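Local coordinates for tyrosine-protein kinase receptor torso (PDB 5AOQ) that responds to prothoracicotropic hormone via extracellular FN3 domains and, as a probable receptor tyrosine kinase, activates MAPK signalling and takes part in initiating metamorphosis, probably by inducing ecdysone production, at residues Ile86-Glu89 and Pro95-Phe98; Tyr171-Lys176 and Phe245-Cys250; Gln28-Ser33 and Trp82-Leu87. All blocks are in the same frame, centred on the assembly; numbering follows the deposited sequence.

Overall arrangement
Contacts 1 and 3 form one continuous region of the first FN3 domain, their centres 11 Å apart. They share Ile86 and Leu87 of strand 83-88, and Phe98 of contact 1 reaches helix 27-38 of contact 3, with its CZ 3.4 Å from Asp29 CB. Contact 2 lies on the opposite side of the chain's centre, where the second FN3 domain meets the C-terminal helix 248-252; its centre is 48 Å from that of contact 1 and 45 Å from that of contact 3. Around contacts 1 and 3, Pro95, Asp29 and Tyr32 pack on the hormone chain and on the second receptor subunit, whereas contact 2 touches no other protein chain of the assembly.

Contact 1: Ile86-Glu89 and Pro95-Phe98; sequences ILME and PIPF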
ATOM      1  N   ILE A  86     -24.341   1.299  -6.744  1.00 19.21           N
ATOM      2  CA  ILE A  86     -23.952   2.431  -5.905  1.00 18.08           C
ATOM      3  C   ILE A  86     -24.803   2.536  -4.642  1.00 17.82           C
ATOM      4  O   ILE A  86     -25.953   2.089  -4.616  1.00 18.23           O
ATOM      5  CB  ILE A  86     -24.059   3.762  -6.679  1.00 17.14           C
ATOM      6  CG1 ILE A  86     -25.496   3.976  -7.162  1.00 17.15           C
ATOM      7  CG2 ILE A  86     -23.085   3.770  -7.851  1.00 17.38           C
ATOM      8  CD1 ILE A  86     -25.752   5.333  -7.771  1.00 16.25           C
ATOM      9  N   LEU A  87     -24.221   3.137  -3.606  1.00 17.27           N
ATOM     10  CA  LEU A  87     -24.922   3.432  -2.358  1.00 16.99           C
ATOM     11  C   LEU A  87     -25.220   4.924  -2.258  1.00 15.84           C
ATOM     12  O   LEU A  87     -24.317   5.751  -2.394  1.00 15.31           O
ATOM     13  CB  LEU A  87     -24.094   2.990  -1.145  1.00 17.46           C
ATOM     14  CG  LEU A  87     -23.851   1.491  -0.956  1.00 18.68           C
ATOM     15  CD1 LEU A  87     -22.973   1.257   0.262  1.00 19.17           C
ATOM     16  CD2 LEU A  87     -25.164   0.732  -0.824  1.00 19.19           C
ATOM     17  N   MET A  88     -26.485   5.258  -2.016  1.00 19.45           N
ATOM     18  CA  MET A  88     -26.931   6.648  -2.027  1.00 18.43           C
ATOM     19  C   MET A  88     -27.391   7.151  -0.667  1.00 18.13           C
ATOM     20  O   MET A  88     -28.191   6.508   0.013  1.00 18.62           O
ATOM     21  CB  MET A  88     -28.060   6.825  -3.039  1.00 18.37           C
ATOM     22  CG  MET A  88     -27.564   7.138  -4.431  1.00 18.25           C
ATOM     23  SD  MET A  88     -26.721   8.730  -4.476  1.00 17.09           S
ATOM     24  CE  MET A  88     -25.549   8.445  -5.794  1.00 17.42           C
ATOM     25  N   GLU A  89     -26.877   8.325  -0.306  1.00 40.06           N
ATOM     26  CA  GLU A  89     -27.172   8.987   0.959  1.00 40.11           C
ATOM     27  C   GLU A  89     -27.955  10.278   0.690  1.00 40.79           C
ATOM     28  O   GLU A  89     -28.113  10.680  -0.463  1.00 41.23           O
ATOM     29  CB  GLU A  89     -25.855   9.258   1.706  1.00 40.09           C
ATOM     30  CG  GLU A  89     -25.864  10.399   2.715  1.00 40.48           C
ATOM     31  CD  GLU A  89     -24.524  10.589   3.394  1.00 40.49           C
ATOM     32  OE1 GLU A  89     -23.551   9.911   3.001  1.00 40.22           O
ATOM     33  OE2 GLU A  89     -24.444  11.418   4.325  1.00 40.80           O
ATOM     34  N   PRO A  95     -17.339  11.235  -1.774  1.00 49.23           N
ATOM     35  CA  PRO A  95     -17.407  10.354  -2.946  1.00 49.03           C
ATOM     36  C   PRO A  95     -18.337   9.169  -2.707  1.00 48.23           C
ATOM     37  O   PRO A  95     -18.425   8.654  -1.593  1.00 47.65           O
ATOM     38  CB  PRO A  95     -15.952   9.899  -3.137  1.00 48.95           C
ATOM     39  CG  PRO A  95     -15.239  10.283  -1.877  1.00 48.90           C
ATOM     40  CD  PRO A  95     -15.949  11.481  -1.363  1.00 49.40           C
ATOM     41  N   ILE A  96     -19.021   8.746  -3.763  1.00 36.34           N
ATOM     42  CA  ILE A  96     -20.066   7.733  -3.666  1.00 35.74           C
ATOM     43  C   ILE A  96     -19.512   6.306  -3.639  1.00 35.05           C
ATOM     44  O   ILE A  96     -18.761   5.919  -4.535  1.00 35.16           O
ATOM     45  CB  ILE A  96     -21.046   7.853  -4.843  1.00 36.12           C
ATOM     46  CG1 ILE A  96     -21.553   9.292  -4.969  1.00 36.88           C
ATOM     47  CG2 ILE A  96     -22.227   6.907  -4.654  1.00 35.57           C
ATOM     48  CD1 ILE A  96     -22.223   9.570  -6.275  1.00 37.45           C
ATOM     49  N   PRO A  97     -19.873   5.519  -2.608  1.00 34.29           N
ATOM     50  CA  PRO A  97     -19.487   4.103  -2.622  1.00 33.68           C
ATOM     51  C   PRO A  97     -20.112   3.371  -3.804  1.00 33.69           C
ATOM     52  O   PRO A  97     -21.280   3.603  -4.112  1.00 33.87           O
ATOM     53  CB  PRO A  97     -20.038   3.569  -1.295  1.00 33.12           C
ATOM     54  CG  PRO A  97     -20.189   4.767  -0.429  1.00 33.43           C
ATOM     55  CD  PRO A  97     -20.544   5.890  -1.350  1.00 34.13           C
ATOM     56  N   PHE A  98     -19.347   2.499  -4.451  1.00 24.52           N
ATOM     57  CA  PHE A  98     -19.846   1.762  -5.605  1.00 22.52           C
ATOM     58  C   PHE A  98     -19.123   0.438  -5.801  1.00 23.97           C
ATOM     59  O   PHE A  98     -18.066   0.203  -5.214  1.00 26.67           O
ATOM     60  CB  PHE A  98     -19.701   2.608  -6.870  1.00 21.40           C
ATOM     61  CG  PHE A  98     -18.298   2.650  -7.405  1.00 23.34           C
ATOM     62  CD1 PHE A  98     -17.381   3.558  -6.904  1.00 25.44           C
ATOM     63  CD2 PHE A  98     -17.893   1.776  -8.401  1.00 23.48           C
ATOM     64  CE1 PHE A  98     -16.088   3.598  -7.390  1.00 27.68           C
ATOM     65  CE2 PHE A  98     -16.602   1.810  -8.889  1.00 25.66           C
ATOM     66  CZ  PHE A  98     -15.698   2.723  -8.383  1.00 27.78           C
TER
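Ile86 faces Phe98 as an antiparallel non-hydrogen-bonded pair, and the two side chains lie on the same side of the sheet. The CG2 branch of Ile86 comes within 3.7 Å of Phe98 CB, the side chains crossing at about a right angle; the phenyl ring itself leads off elsewhere, because chi1 of 77° sets CG between the backbone N and carbonyl carbon. Ile86 CA also offers a CA-H...O contact to Pro97 O.

The backbone bond comes at Leu87, whose N donates to the same Pro97 O at 3.0 Å. It is nearly straight at hydrogen (168°), though the donor is tilted 31° out of the carbonyl plane. One carbonyl oxygen thus receives both approaches from the strand. Leu87 then lays its CD1 crosswise over Pro97 CB at 4.0 Å, on the other side of the strand from Ile86.

Met88 starts out away from 95-98, but its chain bends at chi2 and brings the terminal methyl back, placing CE 3.5 Å from Ile96 CD1. Ile96 CG2 meanwhile lies near Leu87 O and Ile86 CB, so its two branches serve three residues of the strand. With an alanine in place of Ile96, the Met88 methyl would probably be left without its mate and a gap would open against Leu22 and Leu23.

Strand 118-124 flanks the strand through backbone bonds from Ile86 to Trp121 and from Met88 to Gln119, and Leu22 and Leu23 of helix 20-23 cover the Ile86, Met88 and Ile96 side.

Contact 2: Tyr171-Lys176 and Phe245-Cys250; sequences YTINGK and FELPEC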
ATOM      1  N   TYR A 171       6.914 -34.158   0.029  1.00 98.56           N
ATOM      2  CA  TYR A 171       5.512 -34.288   0.441  1.00 95.18           C
ATOM      3  C   TYR A 171       4.905 -32.958   0.895  1.00 90.55           C
ATOM      4  O   TYR A 171       5.603 -32.100   1.438  1.00 90.75           O
ATOM      5  CB  TYR A 171       5.379 -35.341   1.545  1.00 98.88           C
ATOM      6  CG  TYR A 171       5.147 -36.746   1.016  1.00106.27           C
ATOM      7  CD1 TYR A 171       6.023 -37.329   0.114  1.00110.37           C
ATOM      8  CD2 TYR A 171       4.038 -37.478   1.409  1.00108.55           C
ATOM      9  CE1 TYR A 171       5.801 -38.605  -0.374  1.00115.19           C
ATOM     10  CE2 TYR A 171       3.811 -38.753   0.931  1.00113.51           C
ATOM     11  CZ  TYR A 171       4.696 -39.312   0.039  1.00116.50           C
ATOM     12  OH  TYR A 171       4.475 -40.582  -0.440  1.00119.81           O
ATOM     13  N   THR A 172       3.601 -32.804   0.663  1.00 66.57           N
ATOM     14  CA  THR A 172       2.880 -31.577   1.009  1.00 62.57           C
ATOM     15  C   THR A 172       1.519 -31.869   1.646  1.00 60.49           C
ATOM     16  O   THR A 172       0.839 -32.824   1.271  1.00 61.04           O
ATOM     17  CB  THR A 172       2.662 -30.685  -0.233  1.00 60.25           C
ATOM     18  OG1 THR A 172       3.920 -30.423  -0.866  1.00 62.31           O
ATOM     19  CG2 THR A 172       2.005 -29.362   0.154  1.00 57.02           C
ATOM     20  N   ILE A 173       1.135 -31.028   2.605  1.00 42.54           N
ATOM     21  CA  ILE A 173      -0.118 -31.183   3.343  1.00 40.71           C
ATOM     22  C   ILE A 173      -1.170 -30.161   2.923  1.00 37.69           C
ATOM     23  O   ILE A 173      -0.911 -28.956   2.920  1.00 36.79           O
ATOM     24  CB  ILE A 173       0.104 -31.036   4.868  1.00 41.45           C
ATOM     25  CG1 ILE A 173       1.230 -31.958   5.350  1.00 45.57           C
ATOM     26  CG2 ILE A 173      -1.190 -31.318   5.631  1.00 40.29           C
ATOM     27  CD1 ILE A 173       0.941 -33.430   5.179  1.00 47.82           C
ATOM     28  N   ASN A 174      -2.355 -30.655   2.567  1.00 36.91           N
ATOM     29  CA  ASN A 174      -3.512 -29.796   2.309  1.00 34.93           C
ATOM     30  C   ASN A 174      -4.562 -29.988   3.399  1.00 34.55           C
ATOM     31  O   ASN A 174      -4.894 -31.119   3.753  1.00 35.70           O
ATOM     32  CB  ASN A 174      -4.119 -30.093   0.935  1.00 34.77           C
ATOM     33  CG  ASN A 174      -3.313 -29.496  -0.208  1.00 34.69           C
ATOM     34  OD1 ASN A 174      -2.574 -28.529  -0.027  1.00 34.35           O
ATOM     35  ND2 ASN A 174      -3.460 -30.071  -1.394  1.00 35.31           N
ATOM     36  N   GLY A 175      -5.076 -28.881   3.928  1.00 33.67           N
ATOM     37  CA  GLY A 175      -6.007 -28.921   5.044  1.00 33.37           C
ATOM     38  C   GLY A 175      -7.315 -28.206   4.762  1.00 32.30           C
ATOM     39  O   GLY A 175      -7.324 -27.029   4.402  1.00 31.68           O
ATOM     40  N   LYS A 176      -8.421 -28.925   4.939  1.00 32.16           N
ATOM     41  CA  LYS A 176      -9.756 -28.376   4.717  1.00 31.71           C
ATOM     42  C   LYS A 176     -10.475 -28.143   6.042  1.00 31.52           C
ATOM     43  O   LYS A 176     -10.431 -28.987   6.940  1.00 32.05           O
ATOM     44  CB  LYS A 176     -10.576 -29.309   3.825  1.00 32.51           C
ATOM     45  CG  LYS A 176     -11.938 -28.750   3.433  1.00 32.53           C
ATOM     46  CD  LYS A 176     -12.673 -29.662   2.459  1.00 33.72           C
ATOM     47  CE  LYS A 176     -12.006 -29.692   1.090  1.00 34.01           C
ATOM     48  NZ  LYS A 176     -12.782 -30.496   0.107  1.00 35.54           N
ATOM     49  N   PHE A 245       2.737 -40.303  11.801  1.00 57.39           N
ATOM     50  CA  PHE A 245       2.129 -41.562  12.220  1.00 55.68           C
ATOM     51  C   PHE A 245       0.607 -41.442  12.277  1.00 52.92           C
ATOM     52  O   PHE A 245      -0.100 -42.449  12.327  1.00 53.48           O
ATOM     53  CB  PHE A 245       2.690 -42.014  13.575  1.00 55.39           C
ATOM     54  CG  PHE A 245       2.264 -41.162  14.737  1.00 55.38           C
ATOM     55  CD1 PHE A 245       3.018 -40.066  15.125  1.00 55.30           C
ATOM     56  CD2 PHE A 245       1.125 -41.474  15.464  1.00 56.17           C
ATOM     57  CE1 PHE A 245       2.635 -39.287  16.203  1.00 55.97           C
ATOM     58  CE2 PHE A 245       0.735 -40.698  16.541  1.00 56.84           C
ATOM     59  CZ  PHE A 245       1.493 -39.605  16.911  1.00 56.73           C
ATOM     60  N   GLU A 246       0.108 -40.208  12.267  1.00 52.81           N
ATOM     61  CA  GLU A 246      -1.331 -39.957  12.282  1.00 52.64           C
ATOM     62  C   GLU A 246      -1.909 -39.969  10.866  1.00 51.36           C
ATOM     63  O   GLU A 246      -3.111 -40.153  10.681  1.00 51.30           O
ATOM     64  CB  GLU A 246      -1.632 -38.619  12.961  1.00 52.70           C
ATOM     65  CG  GLU A 246      -1.326 -38.608  14.451  1.00 54.12           C
ATOM     66  CD  GLU A 246      -1.678 -37.290  15.112  1.00 54.28           C
ATOM     67  OE1 GLU A 246      -2.755 -36.738  14.807  1.00 53.82           O
ATOM     68  OE2 GLU A 246      -0.875 -36.805  15.938  1.00 54.95           O
ATOM     69  N   LEU A 247      -1.041 -39.770   9.877  1.00 53.13           N
ATOM     70  CA  LEU A 247      -1.435 -39.788   8.468  1.00 51.98           C
ATOM     71  C   LEU A 247      -0.965 -41.089   7.813  1.00 52.04           C
ATOM     72  O   LEU A 247       0.223 -41.231   7.525  1.00 55.47           O
ATOM     73  CB  LEU A 247      -0.851 -38.581   7.730  1.00 51.00           C
ATOM     74  CG  LEU A 247      -1.232 -37.211   8.296  1.00 51.01           C
ATOM     75  CD1 LEU A 247      -0.490 -36.110   7.560  1.00 50.25           C
ATOM     76  CD2 LEU A 247      -2.736 -36.982   8.222  1.00 50.90           C
ATOM     77  N   PRO A 248      -1.890 -42.044   7.587  1.00 65.10           N
ATOM     78  CA  PRO A 248      -1.527 -43.378   7.088  1.00 64.79           C
ATOM     79  C   PRO A 248      -0.573 -43.376   5.896  1.00 66.23           C
ATOM     80  O   PRO A 248       0.402 -44.133   5.889  1.00 65.25           O
ATOM     81  CB  PRO A 248      -2.878 -43.969   6.676  1.00 66.57           C
ATOM     82  CG  PRO A 248      -3.859 -43.306   7.555  1.00 66.46           C
ATOM     83  CD  PRO A 248      -3.350 -41.907   7.747  1.00 66.47           C
ATOM     84  N   GLU A 249      -0.844 -42.531   4.908  1.00 60.47           N
ATOM     85  CA  GLU A 249      -0.027 -42.496   3.702  1.00 62.18           C
ATOM     86  C   GLU A 249       1.358 -41.919   3.987  1.00 61.33           C
ATOM     87  O   GLU A 249       2.300 -42.160   3.233  1.00 62.29           O
ATOM     88  CB  GLU A 249      -0.720 -41.694   2.601  1.00 65.20           C
ATOM     89  CG  GLU A 249      -0.123 -41.935   1.219  1.00 67.25           C
ATOM     90  CD  GLU A 249      -1.053 -41.539   0.089  1.00 70.21           C
ATOM     91  OE1 GLU A 249      -2.136 -40.982   0.366  1.00 70.92           O
ATOM     92  OE2 GLU A 249      -0.700 -41.792  -1.083  1.00 72.04           O
ATOM     93  N   CYS A 250       1.478 -41.157   5.070  1.00 59.84           N
ATOM     94  CA  CYS A 250       2.780 -40.650   5.494  1.00 59.10           C
ATOM     95  C   CYS A 250       3.560 -41.755   6.188  1.00 56.74           C
ATOM     96  O   CYS A 250       4.716 -42.022   5.856  1.00 57.15           O
ATOM     97  CB  CYS A 250       2.634 -39.456   6.441  1.00 58.61           C
ATOM     98  SG  CYS A 250       4.210 -38.653   6.842  1.00 58.62           S
TER
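Ile173 and Leu247 provide the apolar part of this contact, reaching toward each other tip to tip until their CD1 methyls lie 3.9 Å apart. The two arrive by different routes. Leu247 points toward the strand from its CB onward and stretches out, with chi2 at 175° carrying CD1 to the far end of the chain. Ile173 leaves the strand to one side, and a turn about chi2 (-64°) swings its CD1 over to the leucine. This is a single methyl-to-methyl touch, at an ordinary van der Waals distance.

The second approach is between an aromatic ring and a backbone carbonyl. Tyr171 comes obliquely to Glu249 O, with CE2 4.4 Å away, so it amounts to loose van der Waals contact. The tyrosine is poorly ordered and the ring position deserves corresponding caution.

Within 245-250, backbone and covalent bonds set the shape. Leu247 occupies the N-cap position, and its O accepts from Cys250 N at 2.8 Å, closing the first turn of the helix. Cys250 SG is joined to Cys244 SG in a disulfide, which ties that first turn to the chain just ahead of it.

Strand 171-179 is the middle member of a three-stranded antiparallel sheet of the second FN3 domain, between strands 159-167 and 212-218. Ile165 of the first neighbour touches Tyr171, Ile173 and Cys250, while Leu218 of the second touches Ile173. Leu220 and Pro242 from loops pack on Leu247. Helix 248-252 and its N-cap thus meet the sheet where Cys250 touches Ile165 and Leu247 meets Ile173.

Contact 3: Gln28-Ser33 and Trp82-Leu87; sequences QDVCYS and WQLFIL
Chi1 of 172° in Leu84 places CG opposite the backbone N, and chi2 of 61° then folds CD1 aside, leaving CD2 as the extended branch that reaches Val30 CG2 at 4.2 Å. Val30 presents that branch because chi1 of 175° sets CG1 anti to the backbone N and CG2 beside it. The two side chains cross at about a right angle, with only these methyl tips in touch.

One helical turn on, the indole of Trp82 comes up to the backbone of Ser33: CZ2 lies 4.1 Å from Ser33 O, at an oblique angle to the ring. The serine hydroxyl turns back on its own helix, with OG 2.9 Å from both Asp29 O and Val30 O, two acceptors for one proton. Tyr37, further along the helix, meets the Trp82 ring edge-to-face, and Leu100 of the adjoining strand touches both Ser33 and Leu84.

The arrangement is a helix laid on one face of an antiparallel sheet, touching it through the Val30-Leu84 pair and the Trp82 ring, with Cys31 of that helix in a disulfide to Cys46. A helix is not part of the canonical all-beta FN3 sandwich, in keeping with the very unusual FN3 domains of this receptor.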
ATOM      1  N   GLN A  28     -14.116   7.523 -14.405  1.00 38.77           N
ATOM      2  CA  GLN A  28     -12.748   7.027 -14.516  1.00 39.38           C
ATOM      3  C   GLN A  28     -12.698   5.564 -14.092  1.00 39.95           C
ATOM      4  O   GLN A  28     -12.181   4.714 -14.813  1.00 40.42           O
ATOM      5  CB  GLN A  28     -11.786   7.857 -13.661  1.00 39.48           C
ATOM      6  CG  GLN A  28     -10.334   7.384 -13.731  1.00 40.15           C
ATOM      7  CD  GLN A  28      -9.418   8.142 -12.789  1.00 40.31           C
ATOM      8  OE1 GLN A  28      -9.713   9.267 -12.386  1.00 39.90           O
ATOM      9  NE2 GLN A  28      -8.295   7.527 -12.436  1.00 40.95           N
ATOM     10  N   ASP A  29     -13.250   5.282 -12.916  1.00 31.31           N
ATOM     11  CA  ASP A  29     -13.294   3.926 -12.383  1.00 31.88           C
ATOM     12  C   ASP A  29     -13.983   2.975 -13.358  1.00 32.00           C
ATOM     13  O   ASP A  29     -13.420   1.944 -13.745  1.00 32.60           O
ATOM     14  CB  ASP A  29     -14.023   3.910 -11.038  1.00 31.80           C
ATOM     15  CG  ASP A  29     -13.330   4.759  -9.987  1.00 31.80           C
ATOM     16  OD1 ASP A  29     -12.096   4.640  -9.837  1.00 32.23           O
ATOM     17  OD2 ASP A  29     -14.023   5.548  -9.311  1.00 31.40           O
ATOM     18  N   VAL A  30     -15.198   3.335 -13.758  1.00 20.50           N
ATOM     19  CA  VAL A  30     -15.988   2.493 -14.653  1.00 20.60           C
ATOM     20  C   VAL A  30     -15.277   2.298 -15.990  1.00 20.84           C
ATOM     21  O   VAL A  30     -15.293   1.205 -16.553  1.00 21.35           O
ATOM     22  CB  VAL A  30     -17.393   3.087 -14.902  1.00 19.94           C
ATOM     23  CG1 VAL A  30     -18.165   2.254 -15.929  1.00 20.07           C
ATOM     24  CG2 VAL A  30     -18.172   3.169 -13.599  1.00 19.81           C
ATOM     25  N   CYS A  31     -14.655   3.357 -16.494  1.00 20.54           N
ATOM     26  CA  CYS A  31     -14.004   3.292 -17.795  1.00 20.78           C
ATOM     27  C   CYS A  31     -12.726   2.465 -17.740  1.00 21.58           C
ATOM     28  O   CYS A  31     -12.429   1.719 -18.671  1.00 22.07           O
ATOM     29  CB  CYS A  31     -13.694   4.696 -18.314  1.00 20.29           C
ATOM     30  SG  CYS A  31     -15.142   5.605 -18.894  1.00 19.44           S
ATOM     31  N   TYR A  32     -11.972   2.589 -16.652  1.00 42.37           N
ATOM     32  CA  TYR A  32     -10.784   1.761 -16.461  1.00 43.17           C
ATOM     33  C   TYR A  32     -11.167   0.291 -16.336  1.00 43.73           C
ATOM     34  O   TYR A  32     -10.696  -0.548 -17.105  1.00 44.34           O
ATOM     35  CB  TYR A  32     -10.000   2.199 -15.220  1.00 43.24           C
ATOM     36  CG  TYR A  32      -9.111   3.411 -15.424  1.00 43.06           C
ATOM     37  CD1 TYR A  32      -9.558   4.522 -16.126  1.00 42.44           C
ATOM     38  CD2 TYR A  32      -7.824   3.442 -14.904  1.00 43.54           C
ATOM     39  CE1 TYR A  32      -8.747   5.628 -16.307  1.00 42.34           C
ATOM     40  CE2 TYR A  32      -7.006   4.541 -15.081  1.00 43.44           C
ATOM     41  CZ  TYR A  32      -7.473   5.631 -15.782  1.00 42.85           C
ATOM     42  OH  TYR A  32      -6.662   6.728 -15.960  1.00 42.82           O
ATOM     43  N   SER A  33     -12.056  -0.008 -15.392  1.00 40.55           N
ATOM     44  CA  SER A  33     -12.457  -1.389 -15.131  1.00 41.13           C
ATOM     45  C   SER A  33     -12.966  -2.112 -16.380  1.00 41.37           C
ATOM     46  O   SER A  33     -12.968  -3.341 -16.427  1.00 42.06           O
ATOM     47  CB  SER A  33     -13.531  -1.421 -14.046  1.00 40.85           C
ATOM     48  OG  SER A  33     -14.621  -0.595 -14.407  1.00 40.09           O
ATOM     49  N   TRP A  82     -22.092  -6.234 -17.881  1.00 35.31           N
ATOM     50  CA  TRP A  82     -21.532  -5.742 -16.629  1.00 33.50           C
ATOM     51  C   TRP A  82     -22.642  -5.134 -15.790  1.00 32.46           C
ATOM     52  O   TRP A  82     -23.664  -4.708 -16.330  1.00 32.73           O
ATOM     53  CB  TRP A  82     -20.445  -4.700 -16.889  1.00 32.26           C
ATOM     54  CG  TRP A  82     -19.078  -5.264 -17.053  1.00 32.75           C
ATOM     55  CD1 TRP A  82     -18.526  -5.755 -18.198  1.00 34.10           C
ATOM     56  CD2 TRP A  82     -18.075  -5.382 -16.040  1.00 32.03           C
ATOM     57  NE1 TRP A  82     -17.241  -6.179 -17.960  1.00 34.19           N
ATOM     58  CE2 TRP A  82     -16.941  -5.961 -16.641  1.00 32.96           C
ATOM     59  CE3 TRP A  82     -18.026  -5.057 -14.681  1.00 30.84           C
ATOM     60  CZ2 TRP A  82     -15.772  -6.222 -15.930  1.00 32.76           C
ATOM     61  CZ3 TRP A  82     -16.865  -5.318 -13.977  1.00 30.71           C
ATOM     62  CH2 TRP A  82     -15.754  -5.895 -14.603  1.00 31.67           C
ATOM     63  N   GLN A  83     -22.449  -5.095 -14.475  1.00 33.15           N
ATOM     64  CA  GLN A  83     -23.409  -4.428 -13.600  1.00 32.08           C
ATOM     65  C   GLN A  83     -22.727  -3.449 -12.652  1.00 30.31           C
ATOM     66  O   GLN A  83     -21.739  -3.788 -12.002  1.00 30.15           O
ATOM     67  CB  GLN A  83     -24.209  -5.457 -12.802  1.00 32.92           C
ATOM     68  CG  GLN A  83     -24.984  -6.445 -13.661  1.00 34.90           C
ATOM     69  CD  GLN A  83     -25.865  -7.364 -12.839  1.00 35.74           C
ATOM     70  OE1 GLN A  83     -25.800  -8.586 -12.968  1.00 37.32           O
ATOM     71  NE2 GLN A  83     -26.702  -6.777 -11.992  1.00 34.77           N
ATOM     72  N   LEU A  84     -23.272  -2.237 -12.583  1.00 24.69           N
ATOM     73  CA  LEU A  84     -22.778  -1.200 -11.681  1.00 23.11           C
ATOM     74  C   LEU A  84     -23.747  -0.989 -10.530  1.00 22.51           C
ATOM     75  O   LEU A  84     -24.962  -0.945 -10.727  1.00 22.77           O
ATOM     76  CB  LEU A  84     -22.564   0.114 -12.436  1.00 22.21           C
ATOM     77  CG  LEU A  84     -22.221   1.344 -11.588  1.00 20.65           C
ATOM     78  CD1 LEU A  84     -20.918   1.154 -10.825  1.00 20.46           C
ATOM     79  CD2 LEU A  84     -22.146   2.579 -12.468  1.00 19.96           C
ATOM     80  N   PHE A  85     -23.192  -0.866  -9.326  1.00 21.84           N
ATOM     81  CA  PHE A  85     -23.981  -0.661  -8.118  1.00 21.31           C
ATOM     82  C   PHE A  85     -23.437   0.498  -7.301  1.00 20.01           C
ATOM     83  O   PHE A  85     -22.222   0.660  -7.183  1.00 19.84           O
ATOM     84  CB  PHE A  85     -23.996  -1.932  -7.275  1.00 22.25           C
ATOM     85  CG  PHE A  85     -24.552  -3.114  -7.997  1.00 23.68           C
ATOM     86  CD1 PHE A  85     -23.761  -3.831  -8.877  1.00 24.61           C
ATOM     87  CD2 PHE A  85     -25.867  -3.495  -7.821  1.00 24.22           C
ATOM     88  CE1 PHE A  85     -24.268  -4.911  -9.556  1.00 26.10           C
ATOM     89  CE2 PHE A  85     -26.377  -4.576  -8.498  1.00 25.75           C
ATOM     90  CZ  PHE A  85     -25.579  -5.281  -9.369  1.00 26.70           C
ATOM     91  N   ILE A  86     -24.341   1.299  -6.744  1.00 19.21           N
ATOM     92  CA  ILE A  86     -23.952   2.431  -5.905  1.00 18.08           C
ATOM     93  C   ILE A  86     -24.803   2.536  -4.642  1.00 17.82           C
ATOM     94  O   ILE A  86     -25.953   2.089  -4.616  1.00 18.23           O
ATOM     95  CB  ILE A  86     -24.059   3.762  -6.679  1.00 17.14           C
ATOM     96  CG1 ILE A  86     -25.496   3.976  -7.162  1.00 17.15           C
ATOM     97  CG2 ILE A  86     -23.085   3.770  -7.851  1.00 17.38           C
ATOM     98  CD1 ILE A  86     -25.752   5.333  -7.771  1.00 16.25           C
ATOM     99  N   LEU A  87     -24.221   3.137  -3.606  1.00 17.27           N
ATOM    100  CA  LEU A  87     -24.922   3.432  -2.358  1.00 16.99           C
ATOM    101  C   LEU A  87     -25.220   4.924  -2.258  1.00 15.84           C
ATOM    102  O   LEU A  87     -24.317   5.751  -2.394  1.00 15.31           O
ATOM    103  CB  LEU A  87     -24.094   2.990  -1.145  1.00 17.46           C
ATOM    104  CG  LEU A  87     -23.851   1.491  -0.956  1.00 18.68           C
ATOM    105  CD1 LEU A  87     -22.973   1.257   0.262  1.00 19.17           C
ATOM    106  CD2 LEU A  87     -25.164   0.732  -0.824  1.00 19.19           C
TER